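Local coordinates for peptidase M16 domain protein (Alicyclobacillus acidocaldarius subsp. acidocaldarius DSM 446, PDB 4XEA), which is a putative metal-dependent peptidase of the M16 family, probably cleaving peptides or proteins at the metal ion bound in its N-terminal half, at residues Leu14-Val19 with Glu213-Lys218; Val197-Phe202 with Asp365-Leu370; Pro251-Gly256 with Asp326-Arg331. All blocks are in the same frame, centred on the assembly; numbering follows the deposited sequence.

Contact 1: residues Leu14-Val19 with Glu213-Lys218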
# COMPACT_ATOMS: atom_id res chain seq x y z
N LEU A 14 -8.04 -8.14 32.12
CA LEU A 14 -8.50 -7.24 33.18
C LEU A 14 -9.67 -7.84 33.94
O LEU A 14 -10.29 -8.81 33.50
CB LEU A 14 -8.91 -5.87 32.61
CG LEU A 14 -7.91 -5.16 31.67
CD1 LEU A 14 -8.57 -4.02 30.95
CD2 LEU A 14 -6.72 -4.67 32.42
N GLN A 15 -10.01 -7.20 35.05
CA GLN A 15 -11.12 -7.63 35.87
C GLN A 15 -12.40 -7.70 35.03
O GLN A 15 -13.19 -8.61 35.22
CB GLN A 15 -11.27 -6.69 37.10
CG GLN A 15 -12.34 -7.10 38.12
CD GLN A 15 -13.78 -6.77 37.67
OE1 GLN A 15 -14.01 -5.89 36.83
NE2 GLN A 15 -14.75 -7.48 38.25
N ASN A 16 -12.57 -6.80 34.05
CA ASN A 16 -13.83 -6.76 33.27
C ASN A 16 -13.85 -7.72 32.08
O ASN A 16 -14.79 -7.74 31.29
CB ASN A 16 -14.14 -5.31 32.83
CG ASN A 16 -13.10 -4.76 31.86
OD1 ASN A 16 -12.26 -5.49 31.35
ND2 ASN A 16 -13.18 -3.46 31.59
N GLY A 17 -12.80 -8.52 31.95
CA GLY A 17 -12.73 -9.55 30.91
C GLY A 17 -11.94 -9.15 29.67
O GLY A 17 -11.72 -9.98 28.81
N LEU A 18 -11.52 -7.89 29.56
CA LEU A 18 -10.75 -7.46 28.39
C LEU A 18 -9.35 -8.06 28.38
O LEU A 18 -8.59 -7.92 29.34
CB LEU A 18 -10.66 -5.93 28.31
CG LEU A 18 -9.79 -5.31 27.21
CD1 LEU A 18 -10.43 -5.57 25.86
CD2 LEU A 18 -9.61 -3.79 27.45
N VAL A 19 -8.97 -8.64 27.25
CA VAL A 19 -7.60 -9.13 27.06
C VAL A 19 -6.78 -8.00 26.43
O VAL A 19 -7.22 -7.38 25.48
CB VAL A 19 -7.60 -10.43 26.18
CG1 VAL A 19 -6.19 -10.79 25.69
CG2 VAL A 19 -8.21 -11.62 26.98
N GLU A 213 -6.45 1.83 35.04
CA GLU A 213 -7.11 2.97 35.69
C GLU A 213 -8.34 3.42 34.93
O GLU A 213 -9.37 3.70 35.53
CB GLU A 213 -6.13 4.13 35.90
CG GLU A 213 -5.19 3.90 37.05
CD GLU A 213 -5.93 3.85 38.39
OE1 GLU A 213 -6.44 2.77 38.76
OE2 GLU A 213 -6.02 4.90 39.05
N ASN A 214 -8.25 3.46 33.61
CA ASN A 214 -9.38 3.84 32.78
C ASN A 214 -10.56 2.88 32.95
O ASN A 214 -11.70 3.32 33.09
CB ASN A 214 -8.95 3.87 31.29
CG ASN A 214 -10.06 4.34 30.37
OD1 ASN A 214 -11.02 3.61 30.10
ND2 ASN A 214 -9.91 5.56 29.84
N GLN A 215 -10.27 1.58 32.90
CA GLN A 215 -11.29 0.53 33.07
C GLN A 215 -11.84 0.43 34.49
O GLN A 215 -13.04 0.22 34.66
CB GLN A 215 -10.72 -0.83 32.65
CG GLN A 215 -10.28 -0.86 31.14
CD GLN A 215 -11.44 -0.59 30.21
OE1 GLN A 215 -12.12 -1.53 29.78
NE2 GLN A 215 -11.70 0.67 29.92
N ALA A 216 -10.97 0.59 35.49
CA ALA A 216 -11.38 0.55 36.90
C ALA A 216 -12.37 1.67 37.26
O ALA A 216 -13.24 1.49 38.11
CB ALA A 216 -10.16 0.60 37.83
N LYS A 217 -12.24 2.82 36.60
CA LYS A 217 -13.13 3.97 36.81
C LYS A 217 -14.50 3.86 36.15
O LYS A 217 -15.40 4.62 36.46
CB LYS A 217 -12.44 5.26 36.34
CG LYS A 217 -11.44 5.80 37.36
CD LYS A 217 -10.50 6.86 36.74
CE LYS A 217 -9.41 7.27 37.73
NZ LYS A 217 -8.19 7.82 37.04
N LYS A 218 -14.67 2.90 35.25
CA LYS A 218 -15.95 2.68 34.59
C LYS A 218 -16.72 1.53 35.24
O LYS A 218 -16.16 0.72 35.97
CB LYS A 218 -15.72 2.38 33.11
CG LYS A 218 -15.07 3.57 32.36
CD LYS A 218 -14.81 3.26 30.88
CE LYS A 218 -14.19 4.49 30.20
NZ LYS A 218 -14.03 4.33 28.75
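The side-chain amides of Asn-16 and Gln-215 meet with their planes turned 76° apart, and the hydrogen bond between them avoids the lone pairs of its acceptor. ND2 of Asn-16 lies 2.9 Å from OE1 of Gln-215, well above the carbonyl plane of the glutamine, although OE1 stays in the amide plane of the asparagine; the bond is moderately bent. The other end of the Asn-16 amide is held as well: OD1 accepts from the backbone N of Leu-18 at 3.1 Å (N-H...O 164°), which limits its rotation. In Gln-215 the bend at chi2 (-61°) turns OE1 to the loop, while NE2 on the helix side donates to Asn-214 OD1 at 3.0 Å and to OE1 of Gln-117. The aliphatic part is used too, since CD1 of Leu-14 packs on CG of Gln-215 at 3.6 Å, the two side chains crossing at about a right angle. Leu-18 CD2 approaches OE1 more loosely. A buried glutamine thus has both polar atoms satisfied as helix 204-216 runs out. The loop it meets is a beta hairpin connection between strands 10-13 and 19-24, built from a type I turn from Leu-14 to Gly-17 overlapped by an Asx turn at Asn-16.

Contact 2: residues Val197-Phe202 with Asp365-Leu370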
# COMPACT_ATOMS: atom_id res chain seq x y z
N VAL A 197 -4.76 -4.38 21.59
CA VAL A 197 -3.39 -4.80 21.21
C VAL A 197 -2.64 -3.55 20.75
O VAL A 197 -3.17 -2.75 19.99
CB VAL A 197 -3.40 -5.89 20.13
CG1 VAL A 197 -2.01 -6.36 19.82
CG2 VAL A 197 -4.26 -7.12 20.61
N ILE A 198 -1.42 -3.38 21.27
CA ILE A 198 -0.63 -2.17 21.03
C ILE A 198 0.81 -2.58 20.77
O ILE A 198 1.37 -3.36 21.54
CB ILE A 198 -0.65 -1.23 22.23
CG1 ILE A 198 -2.08 -1.03 22.72
CG2 ILE A 198 -0.02 0.17 21.88
CD1 ILE A 198 -2.17 -0.11 23.93
N ALA A 199 1.40 -2.05 19.70
CA ALA A 199 2.81 -2.28 19.39
C ALA A 199 3.50 -0.98 19.00
O ALA A 199 2.91 -0.10 18.35
CB ALA A 199 3.00 -3.33 18.31
N GLY A 200 4.75 -0.85 19.45
CA GLY A 200 5.59 0.26 19.03
C GLY A 200 6.32 0.96 20.16
O GLY A 200 6.58 0.37 21.23
N GLY A 201 6.64 2.24 19.92
CA GLY A 201 7.50 3.04 20.83
C GLY A 201 6.79 3.65 22.02
O GLY A 201 6.64 4.85 22.10
N PHE A 202 6.35 2.82 22.96
CA PHE A 202 5.67 3.30 24.18
C PHE A 202 6.20 2.57 25.40
O PHE A 202 6.79 1.50 25.28
CB PHE A 202 4.17 3.06 24.08
CG PHE A 202 3.79 1.58 24.04
CD1 PHE A 202 3.88 0.84 22.86
CD2 PHE A 202 3.38 0.92 25.20
CE1 PHE A 202 3.57 -0.51 22.84
CE2 PHE A 202 3.04 -0.44 25.18
CZ PHE A 202 3.14 -1.15 23.99
N ASP A 365 8.34 -7.33 11.53
CA ASP A 365 8.92 -5.99 11.71
C ASP A 365 7.90 -4.84 11.82
O ASP A 365 8.28 -3.74 12.24
CB ASP A 365 9.82 -5.63 10.53
CG ASP A 365 11.13 -6.38 10.52
OD1 ASP A 365 11.43 -7.09 11.50
OD2 ASP A 365 11.88 -6.22 9.54
N GLN A 366 6.65 -5.06 11.39
CA GLN A 366 5.70 -3.95 11.21
C GLN A 366 4.71 -3.88 12.36
O GLN A 366 4.00 -4.85 12.61
CB GLN A 366 4.87 -4.14 9.93
CG GLN A 366 5.63 -4.08 8.58
CD GLN A 366 6.25 -2.72 8.34
OE1 GLN A 366 5.60 -1.69 8.56
NE2 GLN A 366 7.52 -2.70 7.91
N ASN A 367 4.61 -2.73 13.03
CA ASN A 367 3.63 -2.57 14.13
C ASN A 367 2.24 -2.96 13.66
O ASN A 367 1.57 -3.71 14.35
CB ASN A 367 3.57 -1.14 14.65
CG ASN A 367 4.79 -0.75 15.46
OD1 ASN A 367 5.39 -1.57 16.15
ND2 ASN A 367 5.14 0.51 15.39
N ALA A 368 1.81 -2.45 12.50
CA ALA A 368 0.44 -2.71 12.02
C ALA A 368 0.18 -4.20 11.83
O ALA A 368 -0.86 -4.71 12.25
CB ALA A 368 0.14 -1.96 10.73
N PHE A 369 1.09 -4.91 11.18
CA PHE A 369 0.92 -6.37 11.04
C PHE A 369 0.86 -7.11 12.40
O PHE A 369 -0.08 -7.91 12.68
CB PHE A 369 2.03 -6.94 10.14
CG PHE A 369 1.98 -8.46 9.98
CD1 PHE A 369 1.38 -9.02 8.85
CD2 PHE A 369 2.57 -9.29 10.91
CE1 PHE A 369 1.35 -10.42 8.67
CE2 PHE A 369 2.52 -10.71 10.76
CZ PHE A 369 1.91 -11.25 9.61
N LEU A 370 1.82 -6.85 13.27
CA LEU A 370 1.83 -7.48 14.58
C LEU A 370 0.49 -7.32 15.29
O LEU A 370 -0.06 -8.26 15.88
CB LEU A 370 2.94 -6.89 15.46
CG LEU A 370 4.35 -7.26 15.08
CD1 LEU A 370 5.37 -6.29 15.71
CD2 LEU A 370 4.63 -8.68 15.44
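OD1 of Asn-367, the oxygen that this residue lays against Ala-199 and Gly-200 of strand 194-200, is held by a hydrogen bond from NH1 of Arg-25. Across the contact it rests on the backbone at CA of Gly-200 (3.4 Å) and on the methyl of Ala-199, CB at 3.7 Å. The N of Gly-200 is as near as its CA but badly angled for bonding. CG of Asn-367 stands 3.5 Å from O of Ala-199, and ND2, also beside the glycine CA, donates to OE1 of Gln-30. With CG anti to its own carbonyl carbon (chi1 -72°), the amide reaches from the first turn of the helix to the end of the strand. Close approach depends on the strand residues being small: the alpha carbons of Ala-199 and Asn-367 are 5.3 Å apart, and a beta carbon on Gly-200 would crowd ND2. At phi 133° and psi -154° a side chain there would also press on the carbonyl O of Ala-199. In the fold, this is a helix start packed on one face of a mixed sheet, with Gln-366 in the N-cap position of helix 367-379 and strand 194-200 lying between strands 19-24 and 31-37. An alanine in place of Asn-367 would remove the whole amide, and is likely to leave Arg-25 and Gln-30 without these mates and open a gap over Gly-200. Just before the helix, the carboxylate of Asp-365 accepts from the backbone N atoms of His-29 and Gln-30 of the second subunit, while Gln-366 bonds to Gln-366 of that subunit.

Contact 3: residues Pro251-Gly256 with Asp326-Arg331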
# COMPACT_ATOMS: atom_id res chain seq x y z
N PRO A 251 -12.26 -7.81 -19.52
CA PRO A 251 -12.95 -8.83 -18.72
C PRO A 251 -12.21 -9.12 -17.40
O PRO A 251 -11.01 -8.83 -17.30
CB PRO A 251 -12.96 -10.06 -19.63
CG PRO A 251 -12.70 -9.56 -21.01
CD PRO A 251 -11.88 -8.31 -20.86
N ARG A 252 -12.94 -9.64 -16.41
CA ARG A 252 -12.35 -10.10 -15.14
C ARG A 252 -12.90 -11.48 -14.83
O ARG A 252 -14.08 -11.74 -15.07
CB ARG A 252 -12.71 -9.20 -13.96
CG ARG A 252 -12.04 -7.82 -13.97
CD ARG A 252 -12.92 -6.82 -14.68
NE ARG A 252 -12.32 -5.48 -14.81
CZ ARG A 252 -12.19 -4.63 -13.79
NH1 ARG A 252 -12.59 -4.96 -12.56
NH2 ARG A 252 -11.64 -3.44 -14.01
N LEU A 253 -12.04 -12.36 -14.32
CA LEU A 253 -12.42 -13.73 -13.97
C LEU A 253 -12.16 -13.91 -12.49
O LEU A 253 -11.10 -13.50 -12.03
CB LEU A 253 -11.54 -14.73 -14.71
CG LEU A 253 -11.93 -16.21 -14.42
CD1 LEU A 253 -13.18 -16.54 -15.23
CD2 LEU A 253 -10.84 -17.22 -14.73
N LEU A 254 -13.08 -14.56 -11.78
CA LEU A 254 -12.87 -15.01 -10.42
C LEU A 254 -13.30 -16.46 -10.36
O LEU A 254 -14.40 -16.79 -10.81
CB LEU A 254 -13.72 -14.22 -9.43
CG LEU A 254 -13.30 -12.88 -8.86
CD1 LEU A 254 -14.34 -12.58 -7.78
CD2 LEU A 254 -11.89 -12.90 -8.27
N VAL A 255 -12.40 -17.32 -9.87
CA VAL A 255 -12.72 -18.68 -9.57
C VAL A 255 -12.59 -18.86 -8.06
O VAL A 255 -11.58 -18.42 -7.44
CB VAL A 255 -11.77 -19.66 -10.27
CG1 VAL A 255 -12.25 -21.12 -10.02
CG2 VAL A 255 -11.67 -19.37 -11.79
N GLY A 256 -13.61 -19.46 -7.45
CA GLY A 256 -13.62 -19.70 -6.04
C GLY A 256 -13.96 -21.12 -5.64
O GLY A 256 -14.58 -21.86 -6.39
N ASP A 326 -12.47 -17.23 -20.76
CA ASP A 326 -12.76 -18.65 -20.99
C ASP A 326 -11.48 -19.48 -21.00
O ASP A 326 -11.40 -20.52 -20.36
CB ASP A 326 -13.56 -18.88 -22.29
CG ASP A 326 -13.07 -18.03 -23.48
OD1 ASP A 326 -12.14 -17.19 -23.36
OD2 ASP A 326 -13.67 -18.19 -24.57
N VAL A 327 -10.48 -18.97 -21.72
CA VAL A 327 -9.20 -19.65 -21.87
C VAL A 327 -8.53 -19.77 -20.50
O VAL A 327 -8.01 -20.83 -20.14
CB VAL A 327 -8.27 -18.93 -22.86
CG1 VAL A 327 -6.96 -19.71 -23.01
CG2 VAL A 327 -8.94 -18.76 -24.26
N LEU A 328 -8.54 -18.67 -19.74
CA LEU A 328 -7.92 -18.62 -18.41
C LEU A 328 -8.60 -19.59 -17.48
O LEU A 328 -7.92 -20.32 -16.76
CB LEU A 328 -7.95 -17.20 -17.80
CG LEU A 328 -7.41 -17.05 -16.35
CD1 LEU A 328 -5.99 -17.58 -16.22
CD2 LEU A 328 -7.51 -15.61 -15.87
N ALA A 329 -9.92 -19.60 -17.49
CA ALA A 329 -10.66 -20.56 -16.67
C ALA A 329 -10.30 -21.99 -17.02
O ALA A 329 -10.18 -22.83 -16.12
CB ALA A 329 -12.15 -20.34 -16.80
N GLU A 330 -10.14 -22.29 -18.31
CA GLU A 330 -9.77 -23.65 -18.71
C GLU A 330 -8.37 -24.02 -18.22
O GLU A 330 -8.14 -25.14 -17.77
CB GLU A 330 -9.83 -23.83 -20.23
CG GLU A 330 -9.26 -25.19 -20.71
CD GLU A 330 -7.74 -25.16 -21.08
OE1 GLU A 330 -7.32 -24.24 -21.83
OE2 GLU A 330 -6.97 -26.06 -20.65
N ARG A 331 -7.43 -23.07 -18.32
CA ARG A 331 -6.04 -23.32 -17.93
C ARG A 331 -5.92 -23.58 -16.44
O ARG A 331 -5.14 -24.44 -16.00
CB ARG A 331 -5.13 -22.14 -18.33
CG ARG A 331 -4.85 -22.04 -19.84
CD ARG A 331 -3.80 -23.06 -20.29
NE ARG A 331 -2.51 -22.87 -19.62
CZ ARG A 331 -1.57 -22.00 -20.00
NH1 ARG A 331 -1.75 -21.20 -21.06
NH2 ARG A 331 -0.43 -21.93 -19.31
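Strand 252-258 and the early turns of helix 325-342 face each other here, and their nearest alpha carbons, of Leu-253 and Ala-329, are 7.6 Å apart. Both backbones are regular: extended from Arg-252 to Gly-256, helical throughout Asp-326 to Arg-331. The side chain of Leu-253 points at the helix and bridges the space almost alone. Its CG lies anti to the backbone N (chi1 -178°), which extends the side chain toward the helix, with CD2 foremost, and this single methyl makes the close contacts. CD2 of Leu-253 sits 3.8 Å from CG of Leu-328 and 3.9 Å from CD2 of the same residue, the two leucines crossing obliquely, so the methyl lies against the CG-CD2 branch of Leu-328. On the other part of the helix surface it meets Ala-329, at 3.8 Å from the backbone N and 4.0 Å from CB. The short alanine side chain lets the methyl come close to the helix backbone itself. All of these distances are ordinary van der Waals separations, and the side-chain packing is apolar. Val-255, two residues along on the same face of the strand, also points toward the helix and packs on Ile-332, which Leu-253 touches too. The strand lies between 415-422 and 314-321, and pairs with Ser-418 and Val-420 on one side and with Val-318 and Gly-320 on the other. Val-417 extends the apolar layer beneath Ala-329, and on the opposite face of the sheet Leu-254 packs against Leu-152 of helix 144-156.

Each contact sets a helix against part of a sheet or, in contact 1, the turn joining two of its strands. All three are buried where they touch, but contact 2 lies nearest the chain centre, about 18 Å from it, against about 26 and 25 Å for the centres of contacts 1 and 3. Contacts 1 and 2 share the six-stranded sheet, with centres about 22 Å apart, and strand 194-200 of contact 2 leads on to the helix of contact 1. Contact 1 is joined by an amide-amide bond, contact 2 by backbone packing under an amide bonded elsewhere, close to the second subunit. Contact 3, in the other sheet and across the chain's centre from both, is purely apolar.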